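Local coordinates for putative oxidoreductase (Mycobacterium avium, PDB 3QHA), which probably catalyses NAD(P)-dependent oxidation or reduction of a hydroxy acid, as a two-domain relative of 3-hydroxyisobutyrate and 6-phosphogluconate dehydrogenases, at residues 18-23 and 29-34; 35-40 and 161-166; 49-54 and 59-64; 83-88 and 109-114; 197-202 and 207-212. All blocks are in the same frame, centred on the assembly; numbering follows the deposited sequence.

Interaction 1 of 5, residues 18-23 and 29-34; sequences LGYIGL and PMATRM
Ala-31 sets its single methyl against the ring of Tyr-20, and this small bump is what the broad aromatic face accommodates. CB stands over one face as a CH-pi contact, 4.1 Å from the ring centroid but offset toward the rim, nearest CG at 3.8 Å. The same methyl also meets CD2 of Leu-23 at 3.7 Å, and so fits the corner formed by the ring and the isobutyl group. Its small size lets helix 27-33 come close to strand 18-21, as suits the first beta-alpha unit of a Rossmann fold. Two methionines border the ring. Met-34, extended beyond CG, lays SD at the edge, 3.8 Å from Tyr-20 CD1, and CD1 of Leu-18 fits against that sulfur at 3.8 Å. Met-30 sets SD 3.2 Å from Tyr-20 OH, and the bend at chi3 (-83°) folds its CE against the same oxygen, 3.1 Å away. Both sulfurs make Met-aromatic contacts at the ring edge. Met-34 also leans on Val-41 of the neighbouring strand. The buried phenol oxygen, beside the thioether of Met-30, shares a hydrogen bond with Thr-77 OG1; across the interface itself, cohesion rests on dispersion and sulfur-aromatic attraction.

Interaction 2 of 5, residues 35-40 and 161-166; sequences TEWPGG and FKHWAA
His-163 lies against the backbone of the 35-40 loop, with the CA and CB of Trp-37 over one face of its imidazole. Trp-37 CB makes a CH-pi contact, 4.2 Å from the imidazole centroid and 27° off the ring normal. The indole and imidazole planes are inclined at 53°, an oblique meeting in which Trp-37 CE3 comes within 3.7 Å of His-163 CB. At the imidazole edge, in its plane, Glu-36 CB approaches CE1 to 3.8 Å. The backbone N of Trp-37 is 3.4 Å from His-163 NE2, but the angle is too poor for a hydrogen bond, and the contact with the 35-40 loop is one of van der Waals packing. NE2 is instead hydrogen-bonded to Arg-33 O, just before the loop, which fixes the rotation of the imidazole.

Torsions explain who faces whom. With CG of His-163 anti to its own backbone N (chi1 170°), the imidazole reaches out from helix 151-164 to the loop. Trp-37 has a similar first torsion, which carries the indole to the CB of the histidine. The indole is fixed through NE1, hydrogen-bonded to Leu-16 O, while Pro-38 CD rests on one of its faces. A type I beta turn from Trp-37 to Gly-40 then bends the chain; the positive phi of Gly-40 suits glycine.

Further out, Arg-33 NE donates to His-163 O. The flat, partly exposed side chains thus bridge two distant parts of the nucleotide-binding domain: the connection from helix 27-33 into strand 41-44, and the stretch linking helix 151-164 to strand 165-172.

Interaction 3 of 5, residues 49-54 and 59-64; sequences EAMTPL and ATLADS
Met-51 begins the contact by folding its flexible thioether down onto the strand that follows helix 48-55. Its chain bends at both chi2 and chi3, which curls CE inward so that this methyl does the touching: it lies 3.8 Å from Leu-61 CB and 3.5 Å from the carbonyl O of Ala-62. The two long side chains slide past one another in opposite directions, and Leu-61 returns the contact by pressing CD2 to 3.8 Å from Met-51 O. An unbranched methionine suits the place because it can bend to the shape offered by a leucine and a peptide carbonyl.

Thr-52 and Pro-53 face outward. The proline lacks an N-H, so the turn before it goes without one helical bond and the helix kinks there.

Leu-54 makes the last crossing. Its CB packs 4.1 Å from Ala-59 CB, and its carbonyl O accepts a bond from Ala-59 N, 3.0 Å long with an N-H...O angle of 155°; the donor is tilted 22° from the carbonyl plane. Ala-59 CB lies only 3.2 Å from that same Leu-54 O, so the small side chain permits the close approach. The isobutyl group of Leu-54 turns instead toward Ala-31 and Thr-32 of helix 27-33.

Strand 60-61 pairs with strand 41-44, completing a beta-alpha-beta crossover in the Rossmann domain. The chemistry implies a division of labour: one backbone bond pins the end of the helix to the start of the strand, while farther along the Met-51 methyl rests against Leu-61 and the carbonyl of Ala-62.

Interaction 4 of 5, residues 83-88 and 109-114; sequences QVREVV and DTTAVE
The guanidinium of Arg-85 has the methyl CG2 of Thr-111 over one face and the carboxylate of Glu-114 at its edge, near its plane. This is a side-chain bridge between two helices of the Rossmann-type nucleotide-binding domain, 81-92 and 109-119, which follow successive strands of the sheet. The carboxylate is turned 52° from the guanidinium plane, so the two-pronged salt bridge is twisted: NH1 faces OE2 and NH2 faces OE1, each at 3.4 Å, and both bonds are weak. An arginine suits the place because its chain, extended from CG to NE, reaches across from one helix to the other and still offers several N-H groups. Glu-114, likewise extended beyond CG, supplies the counter-charge on the more exposed side. Thr-111 is buried and plays two roles, its methyl packing on the guanidinium and its hydroxyl acting as acceptor. That hydroxyl is also hydrogen-bonded to Ser-108 OG and Asp-81 OD1, a small polar network which fixes its position. The bond from Arg-85 NH2 to Thr-111 OG1 is 2.9 Å long but bent, with an N-H...O angle of 129°, and so is weak too.

Interaction 5 of 5, residues 197-202 and 207-212; sequences EAMKLA and LDLQAL
Ala-202 sets its CB against two leucine methyls, CD2 of Leu-212 at 3.6 Å and CD2 of Leu-209 at 3.7 Å, forming the apolar centre of a corner between two consecutive helices of the all-helical C-terminal domain. Here the long helix 176-204 ends and the chain turns a sharp corner into helix 209-223. Alanine suits the middle, since its lone methyl lets the two helices draw close while the branched leucines fill the room around it. Their first torsions differ: CG of Leu-212 stands anti to the backbone N (174°), whereas that of Leu-209 lies beside it (-62°), and the two CD2 methyls converge on Ala-202 from different turns of the helix start. Leu-209 CD2 also reaches Met-199 O at 3.5 Å.

Beyond this core the second subunit closes in: Met-199 packs on Met-235 of the neighbouring subunit, Leu-209 on its Arg-232 and Leu-212 on its Met-230, so the corner belongs to the dimer interface as well.

At the polar edge, Leu-207 N donates to Ala-202 O over 2.8 Å, the donor tilted 29° from the carbonyl plane, and Leu-207 CB sits beside that oxygen. Asp-208, on the outer side, is the N-cap of helix 209-223: its OD1, met nearly along the C-O axis, accepts from Ala-211 N at 2.7 Å.

How the interactions relate
Interactions 1, 3 and 5 are buried and largely apolar, interaction 2 lies at the surface and interaction 4 is partly buried. Interactions 1 and 3 belong to consecutive beta-alpha-beta units of one sheet and touch through Leu-23 and Leu-54. Interaction 2, reaching the same sheet, joins interaction 1 through Arg-33 and Trp-37; its imidazole meets indole and backbone, where interaction 1 has a phenol ring among methyls and sulfurs. Interaction 4, charged, links two helices and touches interaction 1 where Ile-21 meets Val-87. Interaction 5 stands apart in the other domain, its centre about 39 Å from that of interaction 1; like interaction 3 it pairs apolar contacts with one backbone bond, but also faces the second subunit.

Interaction 1 of 5, residues 18-23 and 29-34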
# COMPACT_ATOMS: atom_id res chain seq x y z
N LEU B 18 -19.18 -2.65 28.95
CA LEU B 18 -18.45 -1.71 28.11
C LEU B 18 -19.00 -0.29 28.19
O LEU B 18 -20.20 -0.08 28.35
CB LEU B 18 -18.48 -2.17 26.65
CG LEU B 18 -17.87 -3.54 26.32
CD1 LEU B 18 -17.91 -3.77 24.82
CD2 LEU B 18 -16.45 -3.66 26.85
N GLY B 19 -18.10 0.69 28.06
CA GLY B 19 -18.47 2.09 27.93
C GLY B 19 -17.79 2.69 26.72
O GLY B 19 -16.67 2.31 26.38
N TYR B 20 -18.48 3.61 26.04
CA TYR B 20 -17.89 4.31 24.89
C TYR B 20 -18.19 5.80 24.93
O TYR B 20 -19.35 6.21 24.98
CB TYR B 20 -18.36 3.71 23.56
CG TYR B 20 -17.30 3.81 22.49
CD1 TYR B 20 -16.57 2.69 22.10
CD2 TYR B 20 -17.00 5.03 21.89
CE1 TYR B 20 -15.58 2.79 21.13
CE2 TYR B 20 -16.01 5.13 20.92
CZ TYR B 20 -15.31 4.01 20.55
OH TYR B 20 -14.33 4.11 19.59
N ILE B 21 -17.13 6.61 24.90
CA ILE B 21 -17.25 8.06 24.88
C ILE B 21 -16.69 8.59 23.56
O ILE B 21 -15.53 8.36 23.23
CB ILE B 21 -16.52 8.70 26.07
CG1 ILE B 21 -17.13 8.21 27.39
CG2 ILE B 21 -16.59 10.22 25.99
CD1 ILE B 21 -16.41 8.71 28.62
N GLY B 22 -17.54 9.30 22.80
CA GLY B 22 -17.19 9.84 21.48
C GLY B 22 -17.74 8.98 20.35
O GLY B 22 -17.17 7.93 20.05
N LEU B 23 -18.83 9.43 19.73
CA LEU B 23 -19.50 8.67 18.67
C LEU B 23 -19.37 9.38 17.32
O LEU B 23 -20.36 9.58 16.61
CB LEU B 23 -20.98 8.47 19.02
CG LEU B 23 -21.27 7.76 20.34
CD1 LEU B 23 -22.77 7.73 20.62
CD2 LEU B 23 -20.70 6.35 20.34
N PRO B 29 -19.08 3.62 14.61
CA PRO B 29 -19.04 2.25 14.09
C PRO B 29 -18.40 1.24 15.05
O PRO B 29 -18.86 0.10 15.12
CB PRO B 29 -18.23 2.36 12.79
CG PRO B 29 -17.71 3.74 12.72
CD PRO B 29 -18.41 4.59 13.72
N MET B 30 -17.36 1.65 15.76
CA MET B 30 -16.79 0.83 16.84
C MET B 30 -17.84 0.51 17.90
O MET B 30 -18.06 -0.66 18.22
CB MET B 30 -15.61 1.52 17.52
CG MET B 30 -14.27 0.88 17.22
SD MET B 30 -12.96 1.54 18.25
CE MET B 30 -12.57 3.01 17.31
N ALA B 31 -18.47 1.54 18.44
CA ALA B 31 -19.47 1.36 19.49
C ALA B 31 -20.67 0.56 18.97
O ALA B 31 -21.28 -0.20 19.73
CB ALA B 31 -19.93 2.71 20.03
N THR B 32 -20.99 0.72 17.69
CA THR B 32 -22.05 -0.06 17.05
C THR B 32 -21.69 -1.55 17.01
O THR B 32 -22.55 -2.40 17.25
CB THR B 32 -22.34 0.44 15.62
OG1 THR B 32 -22.71 1.82 15.66
CG2 THR B 32 -23.47 -0.36 14.99
N ARG B 33 -20.44 -1.86 16.70
CA ARG B 33 -19.95 -3.25 16.73
C ARG B 33 -20.07 -3.82 18.15
O ARG B 33 -20.42 -4.99 18.32
CB ARG B 33 -18.49 -3.31 16.25
CG ARG B 33 -17.77 -4.64 16.50
CD ARG B 33 -18.38 -5.77 15.69
NE ARG B 33 -17.69 -7.04 15.92
CZ ARG B 33 -18.07 -8.21 15.40
NH1 ARG B 33 -19.14 -8.30 14.62
NH2 ARG B 33 -17.37 -9.31 15.67
N MET B 34 -19.79 -2.99 19.15
CA MET B 34 -19.87 -3.40 20.55
C MET B 34 -21.28 -3.69 21.08
O MET B 34 -21.42 -4.27 22.15
CB MET B 34 -19.19 -2.36 21.45
CG MET B 34 -17.70 -2.26 21.25
SD MET B 34 -16.95 -1.06 22.35
CE MET B 34 -15.29 -0.98 21.68

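Interaction 2 of 5, residues 35-40 and 161-166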
# COMPACT_ATOMS: atom_id res chain seq x y z
N THR B 35 -22.33 -3.29 20.35
CA THR B 35 -23.69 -3.66 20.74
C THR B 35 -23.92 -5.17 20.62
O THR B 35 -24.85 -5.72 21.20
CB THR B 35 -24.77 -2.92 19.92
OG1 THR B 35 -24.60 -3.19 18.53
CG2 THR B 35 -24.70 -1.42 20.17
N GLU B 36 -23.05 -5.84 19.85
CA GLU B 36 -23.11 -7.29 19.67
C GLU B 36 -22.31 -8.05 20.74
O GLU B 36 -22.43 -9.27 20.85
CB GLU B 36 -22.62 -7.66 18.26
CG GLU B 36 -23.58 -7.20 17.16
CD GLU B 36 -22.89 -6.97 15.83
OE1 GLU B 36 -22.81 -5.79 15.39
OE2 GLU B 36 -22.43 -7.95 15.21
N TRP B 37 -21.49 -7.34 21.51
CA TRP B 37 -20.76 -7.91 22.65
C TRP B 37 -21.77 -8.32 23.72
O TRP B 37 -22.68 -7.55 24.03
CB TRP B 37 -19.76 -6.88 23.19
CG TRP B 37 -19.00 -7.27 24.44
CD1 TRP B 37 -19.14 -6.73 25.69
CD2 TRP B 37 -17.94 -8.24 24.55
NE1 TRP B 37 -18.26 -7.32 26.56
CE2 TRP B 37 -17.51 -8.24 25.89
CE3 TRP B 37 -17.33 -9.11 23.64
CZ2 TRP B 37 -16.50 -9.08 26.35
CZ3 TRP B 37 -16.31 -9.95 24.09
CH2 TRP B 37 -15.91 -9.93 25.44
N PRO B 38 -21.62 -9.54 24.29
CA PRO B 38 -22.57 -9.98 25.33
C PRO B 38 -22.63 -9.07 26.56
O PRO B 38 -23.69 -8.93 27.16
CB PRO B 38 -22.04 -11.37 25.72
CG PRO B 38 -21.29 -11.83 24.53
CD PRO B 38 -20.68 -10.61 23.93
N GLY B 39 -21.51 -8.46 26.91
CA GLY B 39 -21.47 -7.46 27.98
C GLY B 39 -22.35 -6.24 27.74
O GLY B 39 -22.72 -5.55 28.69
N GLY B 40 -22.68 -5.97 26.48
CA GLY B 40 -23.43 -4.77 26.11
C GLY B 40 -22.54 -3.54 26.19
O GLY B 40 -21.45 -3.60 26.77
N PHE B 161 -11.36 -6.85 23.18
CA PHE B 161 -10.75 -6.25 21.99
C PHE B 161 -10.90 -7.14 20.76
O PHE B 161 -11.16 -6.65 19.67
CB PHE B 161 -9.26 -5.96 22.24
CG PHE B 161 -9.00 -4.67 22.98
CD1 PHE B 161 -9.89 -4.19 23.94
CD2 PHE B 161 -7.83 -3.97 22.74
CE1 PHE B 161 -9.62 -3.00 24.62
CE2 PHE B 161 -7.56 -2.78 23.42
CZ PHE B 161 -8.46 -2.30 24.36
N LYS B 162 -10.74 -8.45 20.95
CA LYS B 162 -10.87 -9.42 19.86
C LYS B 162 -12.24 -9.39 19.17
O LYS B 162 -12.36 -9.78 18.01
CB LYS B 162 -10.58 -10.84 20.37
N HIS B 163 -13.26 -8.92 19.88
CA HIS B 163 -14.61 -8.82 19.33
C HIS B 163 -14.72 -7.77 18.22
O HIS B 163 -15.45 -7.97 17.25
CB HIS B 163 -15.61 -8.50 20.45
CG HIS B 163 -16.97 -8.13 19.96
ND1 HIS B 163 -17.83 -9.05 19.38
CD2 HIS B 163 -17.63 -6.95 19.96
CE1 HIS B 163 -18.95 -8.44 19.04
NE2 HIS B 163 -18.86 -7.17 19.38
N TRP B 164 -14.00 -6.65 18.37
CA TRP B 164 -14.06 -5.55 17.40
C TRP B 164 -12.76 -5.33 16.62
O TRP B 164 -12.72 -4.52 15.70
CB TRP B 164 -14.49 -4.24 18.08
CG TRP B 164 -13.64 -3.84 19.25
CD1 TRP B 164 -13.90 -4.06 20.57
CD2 TRP B 164 -12.39 -3.13 19.20
NE1 TRP B 164 -12.90 -3.54 21.35
CE2 TRP B 164 -11.96 -2.96 20.54
CE3 TRP B 164 -11.59 -2.62 18.17
CZ2 TRP B 164 -10.76 -2.31 20.86
CZ3 TRP B 164 -10.40 -1.98 18.49
CH2 TRP B 164 -10.00 -1.83 19.83
N ALA B 165 -11.71 -6.06 16.99
CA ALA B 165 -10.43 -5.97 16.30
C ALA B 165 -9.97 -7.36 15.89
O ALA B 165 -9.82 -8.25 16.73
CB ALA B 165 -9.39 -5.33 17.20
N ALA B 166 -9.74 -7.55 14.59
CA ALA B 166 -9.21 -8.80 14.05
C ALA B 166 -7.71 -8.95 14.31
O ALA B 166 -7.19 -10.07 14.30
CB ALA B 166 -9.49 -8.90 12.56

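Interaction 3 of 5, residues 49-54 and 59-64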
# COMPACT_ATOMS: atom_id res chain seq x y z
N GLU B 49 -27.80 13.63 17.88
CA GLU B 49 -27.85 12.93 16.59
C GLU B 49 -26.79 11.84 16.45
O GLU B 49 -26.92 10.95 15.61
CB GLU B 49 -27.78 13.91 15.41
CG GLU B 49 -26.41 14.56 15.14
CD GLU B 49 -26.16 15.84 15.93
OE1 GLU B 49 -26.97 16.17 16.82
OE2 GLU B 49 -25.16 16.52 15.65
N ALA B 50 -25.74 11.91 17.27
CA ALA B 50 -24.75 10.83 17.35
C ALA B 50 -25.28 9.67 18.21
O ALA B 50 -24.98 8.51 17.94
CB ALA B 50 -23.44 11.35 17.92
N MET B 51 -26.06 10.01 19.24
CA MET B 51 -26.57 9.02 20.20
C MET B 51 -27.68 8.13 19.64
O MET B 51 -27.69 6.92 19.89
CB MET B 51 -27.11 9.74 21.45
CG MET B 51 -26.05 10.49 22.25
SD MET B 51 -25.13 9.42 23.36
CE MET B 51 -26.24 9.36 24.76
N THR B 52 -28.61 8.72 18.90
CA THR B 52 -29.84 8.03 18.51
C THR B 52 -29.63 6.75 17.69
O THR B 52 -30.25 5.73 17.98
CB THR B 52 -30.82 9.00 17.78
OG1 THR B 52 -31.02 10.17 18.58
CG2 THR B 52 -32.16 8.32 17.53
N PRO B 53 -28.75 6.80 16.66
CA PRO B 53 -28.37 5.58 15.93
C PRO B 53 -27.88 4.44 16.83
O PRO B 53 -28.26 3.29 16.63
CB PRO B 53 -27.24 6.06 15.02
CG PRO B 53 -27.54 7.48 14.78
CD PRO B 53 -28.17 8.00 16.04
N LEU B 54 -27.02 4.77 17.80
CA LEU B 54 -26.54 3.78 18.77
C LEU B 54 -27.68 3.26 19.65
O LEU B 54 -27.68 2.09 20.03
CB LEU B 54 -25.43 4.37 19.65
CG LEU B 54 -23.99 4.18 19.14
CD1 LEU B 54 -23.62 2.70 19.07
CD2 LEU B 54 -23.81 4.85 17.79
N ALA B 59 -27.66 -0.06 22.07
CA ALA B 59 -26.75 0.45 23.08
C ALA B 59 -27.54 1.14 24.18
O ALA B 59 -28.62 1.68 23.93
CB ALA B 59 -25.76 1.42 22.46
N THR B 60 -27.02 1.12 25.41
CA THR B 60 -27.59 1.91 26.49
C THR B 60 -27.03 3.32 26.39
O THR B 60 -25.85 3.50 26.08
CB THR B 60 -27.26 1.32 27.88
OG1 THR B 60 -27.66 -0.05 27.92
CG2 THR B 60 -27.98 2.09 28.98
N LEU B 61 -27.87 4.32 26.65
CA LEU B 61 -27.47 5.71 26.51
C LEU B 61 -27.21 6.33 27.87
O LEU B 61 -28.11 6.43 28.70
CB LEU B 61 -28.55 6.51 25.77
CG LEU B 61 -28.91 6.04 24.36
CD1 LEU B 61 -29.81 7.06 23.68
CD2 LEU B 61 -27.67 5.79 23.52
N ALA B 62 -25.96 6.75 28.09
CA ALA B 62 -25.58 7.42 29.33
C ALA B 62 -26.08 8.86 29.32
O ALA B 62 -26.29 9.45 28.26
CB ALA B 62 -24.07 7.38 29.52
N ASP B 63 -26.27 9.41 30.51
CA ASP B 63 -26.71 10.79 30.68
C ASP B 63 -25.52 11.74 30.72
O ASP B 63 -25.67 12.94 30.51
CB ASP B 63 -27.52 10.92 31.98
CG ASP B 63 -28.84 10.18 31.94
OD1 ASP B 63 -29.49 10.16 30.87
OD2 ASP B 63 -29.25 9.62 32.99
N SER B 64 -24.34 11.19 30.98
CA SER B 64 -23.13 11.99 31.18
C SER B 64 -21.89 11.11 31.12
O SER B 64 -21.98 9.88 31.15
CB SER B 64 -23.19 12.69 32.54
OG SER B 64 -23.25 11.76 33.60

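Interaction 4 of 5, residues 83-88 and 109-114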
# COMPACT_ATOMS: atom_id res chain seq x y z
N GLN B 83 -8.93 17.09 25.04
CA GLN B 83 -10.23 16.46 25.31
C GLN B 83 -10.09 15.09 25.96
O GLN B 83 -10.91 14.73 26.81
CB GLN B 83 -11.06 16.37 24.03
CG GLN B 83 -11.78 17.67 23.68
CD GLN B 83 -12.48 17.62 22.33
OE1 GLN B 83 -13.07 16.61 21.95
NE2 GLN B 83 -12.42 18.73 21.59
N VAL B 84 -9.08 14.32 25.58
CA VAL B 84 -8.82 13.03 26.22
C VAL B 84 -8.52 13.23 27.70
O VAL B 84 -9.11 12.58 28.55
CB VAL B 84 -7.65 12.26 25.55
CG1 VAL B 84 -7.25 11.05 26.40
CG2 VAL B 84 -8.04 11.81 24.14
N ARG B 85 -7.61 14.16 27.99
CA ARG B 85 -7.27 14.50 29.38
C ARG B 85 -8.49 14.88 30.21
O ARG B 85 -8.61 14.47 31.36
CB ARG B 85 -6.23 15.63 29.42
CG ARG B 85 -4.82 15.17 29.05
CD ARG B 85 -3.89 16.32 28.75
NE ARG B 85 -2.61 15.84 28.23
CZ ARG B 85 -1.60 15.38 28.97
NH1 ARG B 85 -1.69 15.34 30.30
NH2 ARG B 85 -0.48 14.96 28.38
N GLU B 86 -9.42 15.64 29.62
CA GLU B 86 -10.62 16.07 30.33
C GLU B 86 -11.59 14.92 30.63
O GLU B 86 -12.07 14.81 31.76
CB GLU B 86 -11.35 17.17 29.57
CG GLU B 86 -12.58 17.69 30.32
CD GLU B 86 -12.99 19.08 29.89
OE1 GLU B 86 -13.07 19.97 30.77
OE2 GLU B 86 -13.22 19.28 28.68
N VAL B 87 -11.88 14.10 29.63
CA VAL B 87 -12.81 12.98 29.82
C VAL B 87 -12.31 12.02 30.89
O VAL B 87 -13.07 11.63 31.78
CB VAL B 87 -13.07 12.22 28.49
CG1 VAL B 87 -13.86 10.94 28.75
CG2 VAL B 87 -13.81 13.11 27.50
N VAL B 88 -11.03 11.65 30.83
CA VAL B 88 -10.47 10.72 31.82
C VAL B 88 -10.44 11.38 33.20
O VAL B 88 -10.69 10.71 34.21
CB VAL B 88 -9.04 10.21 31.45
CG1 VAL B 88 -8.97 9.81 29.97
CG2 VAL B 88 -7.97 11.24 31.78
N ASP B 109 2.69 10.46 22.85
CA ASP B 109 3.06 9.22 23.57
C ASP B 109 3.28 9.44 25.07
O ASP B 109 3.08 8.52 25.87
CB ASP B 109 4.24 8.48 22.91
CG ASP B 109 5.57 9.20 23.07
OD1 ASP B 109 6.58 8.52 23.35
OD2 ASP B 109 5.61 10.44 22.91
N THR B 110 3.67 10.65 25.47
CA THR B 110 3.81 10.98 26.89
C THR B 110 2.47 11.15 27.60
O THR B 110 2.39 11.01 28.82
CB THR B 110 4.69 12.23 27.12
OG1 THR B 110 4.41 13.21 26.11
CG2 THR B 110 6.17 11.87 27.06
N THR B 111 1.41 11.46 26.85
CA THR B 111 0.07 11.62 27.44
C THR B 111 -0.42 10.33 28.10
O THR B 111 -0.96 10.36 29.20
CB THR B 111 -0.97 12.07 26.39
OG1 THR B 111 -0.68 13.40 25.97
CG2 THR B 111 -2.38 12.02 26.96
N ALA B 112 -0.21 9.20 27.42
CA ALA B 112 -0.63 7.90 27.94
C ALA B 112 0.09 7.56 29.23
O ALA B 112 -0.53 7.10 30.20
CB ALA B 112 -0.40 6.81 26.90
N VAL B 113 1.40 7.78 29.25
CA VAL B 113 2.23 7.56 30.44
C VAL B 113 1.77 8.43 31.61
O VAL B 113 1.65 7.94 32.74
CB VAL B 113 3.72 7.83 30.15
CG1 VAL B 113 4.56 7.71 31.42
CG2 VAL B 113 4.25 6.89 29.07
N GLU B 114 1.53 9.71 31.34
CA GLU B 114 1.11 10.66 32.38
C GLU B 114 -0.18 10.26 33.07
O GLU B 114 -0.25 10.21 34.30
CB GLU B 114 0.94 12.06 31.79
CG GLU B 114 2.23 12.82 31.59
CD GLU B 114 1.99 14.25 31.14
OE1 GLU B 114 2.50 14.63 30.07
OE2 GLU B 114 1.27 14.99 31.86

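Interaction 5 of 5, residues 197-202 and 207-212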
# COMPACT_ATOMS: atom_id res chain seq x y z
N GLU B 197 3.01 12.64 -5.80
CA GLU B 197 4.16 12.86 -6.67
C GLU B 197 4.07 12.00 -7.94
O GLU B 197 4.36 12.47 -9.04
CB GLU B 197 5.47 12.59 -5.91
CG GLU B 197 6.73 12.81 -6.72
CD GLU B 197 7.99 12.77 -5.88
OE1 GLU B 197 8.22 13.71 -5.09
OE2 GLU B 197 8.76 11.80 -6.02
N ALA B 198 3.66 10.74 -7.77
CA ALA B 198 3.44 9.84 -8.90
C ALA B 198 2.35 10.36 -9.83
O ALA B 198 2.48 10.29 -11.05
CB ALA B 198 3.09 8.44 -8.41
N MET B 199 1.27 10.87 -9.24
CA MET B 199 0.17 11.47 -10.00
C MET B 199 0.63 12.70 -10.79
O MET B 199 0.16 12.93 -11.90
CB MET B 199 -0.99 11.88 -9.08
CG MET B 199 -1.71 10.71 -8.43
SD MET B 199 -2.63 11.20 -6.96
CE MET B 199 -3.99 12.11 -7.69
N LYS B 200 1.54 13.47 -10.21
CA LYS B 200 2.08 14.66 -10.88
C LYS B 200 2.89 14.24 -12.11
O LYS B 200 2.79 14.85 -13.17
CB LYS B 200 2.95 15.48 -9.92
N LEU B 201 3.69 13.18 -11.95
CA LEU B 201 4.48 12.64 -13.05
C LEU B 201 3.60 12.10 -14.17
O LEU B 201 3.80 12.42 -15.34
CB LEU B 201 5.38 11.51 -12.54
CG LEU B 201 6.36 10.91 -13.56
CD1 LEU B 201 7.31 11.98 -14.08
CD2 LEU B 201 7.13 9.76 -12.94
N ALA B 202 2.61 11.28 -13.79
CA ALA B 202 1.71 10.66 -14.76
C ALA B 202 1.02 11.71 -15.62
O ALA B 202 0.90 11.55 -16.83
CB ALA B 202 0.68 9.81 -14.03
N LEU B 207 -0.73 10.98 -19.07
CA LEU B 207 -1.40 9.73 -18.73
C LEU B 207 -2.70 9.98 -17.97
O LEU B 207 -2.90 11.04 -17.39
CB LEU B 207 -0.48 8.83 -17.91
CG LEU B 207 0.85 8.47 -18.59
CD1 LEU B 207 1.80 7.82 -17.60
CD2 LEU B 207 0.63 7.57 -19.79
N ASP B 208 -3.57 8.97 -17.99
CA ASP B 208 -4.88 9.03 -17.33
C ASP B 208 -4.73 8.64 -15.86
O ASP B 208 -4.34 7.52 -15.55
CB ASP B 208 -5.85 8.09 -18.06
CG ASP B 208 -7.23 8.07 -17.45
OD1 ASP B 208 -7.49 7.22 -16.58
OD2 ASP B 208 -8.08 8.90 -17.86
N LEU B 209 -5.06 9.57 -14.97
CA LEU B 209 -4.92 9.36 -13.53
C LEU B 209 -5.92 8.33 -12.97
O LEU B 209 -5.56 7.56 -12.08
CB LEU B 209 -5.05 10.68 -12.77
CG LEU B 209 -4.00 11.76 -13.08
CD1 LEU B 209 -4.08 12.89 -12.06
CD2 LEU B 209 -2.59 11.19 -13.12
N GLN B 210 -7.14 8.31 -13.49
CA GLN B 210 -8.15 7.33 -13.07
C GLN B 210 -7.60 5.91 -13.25
O GLN B 210 -7.70 5.08 -12.34
CB GLN B 210 -9.45 7.48 -13.88
CG GLN B 210 -10.21 8.78 -13.62
CD GLN B 210 -11.40 8.96 -14.55
OE1 GLN B 210 -12.23 8.06 -14.70
NE2 GLN B 210 -11.48 10.12 -15.18
N ALA B 211 -7.02 5.65 -14.41
CA ALA B 211 -6.45 4.33 -14.73
C ALA B 211 -5.26 4.00 -13.84
O ALA B 211 -5.13 2.86 -13.37
CB ALA B 211 -6.03 4.27 -16.21
N LEU B 212 -4.39 4.98 -13.60
CA LEU B 212 -3.23 4.79 -12.73
C LEU B 212 -3.66 4.36 -11.33
O LEU B 212 -3.06 3.45 -10.75
CB LEU B 212 -2.38 6.07 -12.64
CG LEU B 212 -1.21 6.04 -11.64
CD1 LEU B 212 -0.23 4.92 -12.00
CD2 LEU B 212 -0.50 7.38 -11.58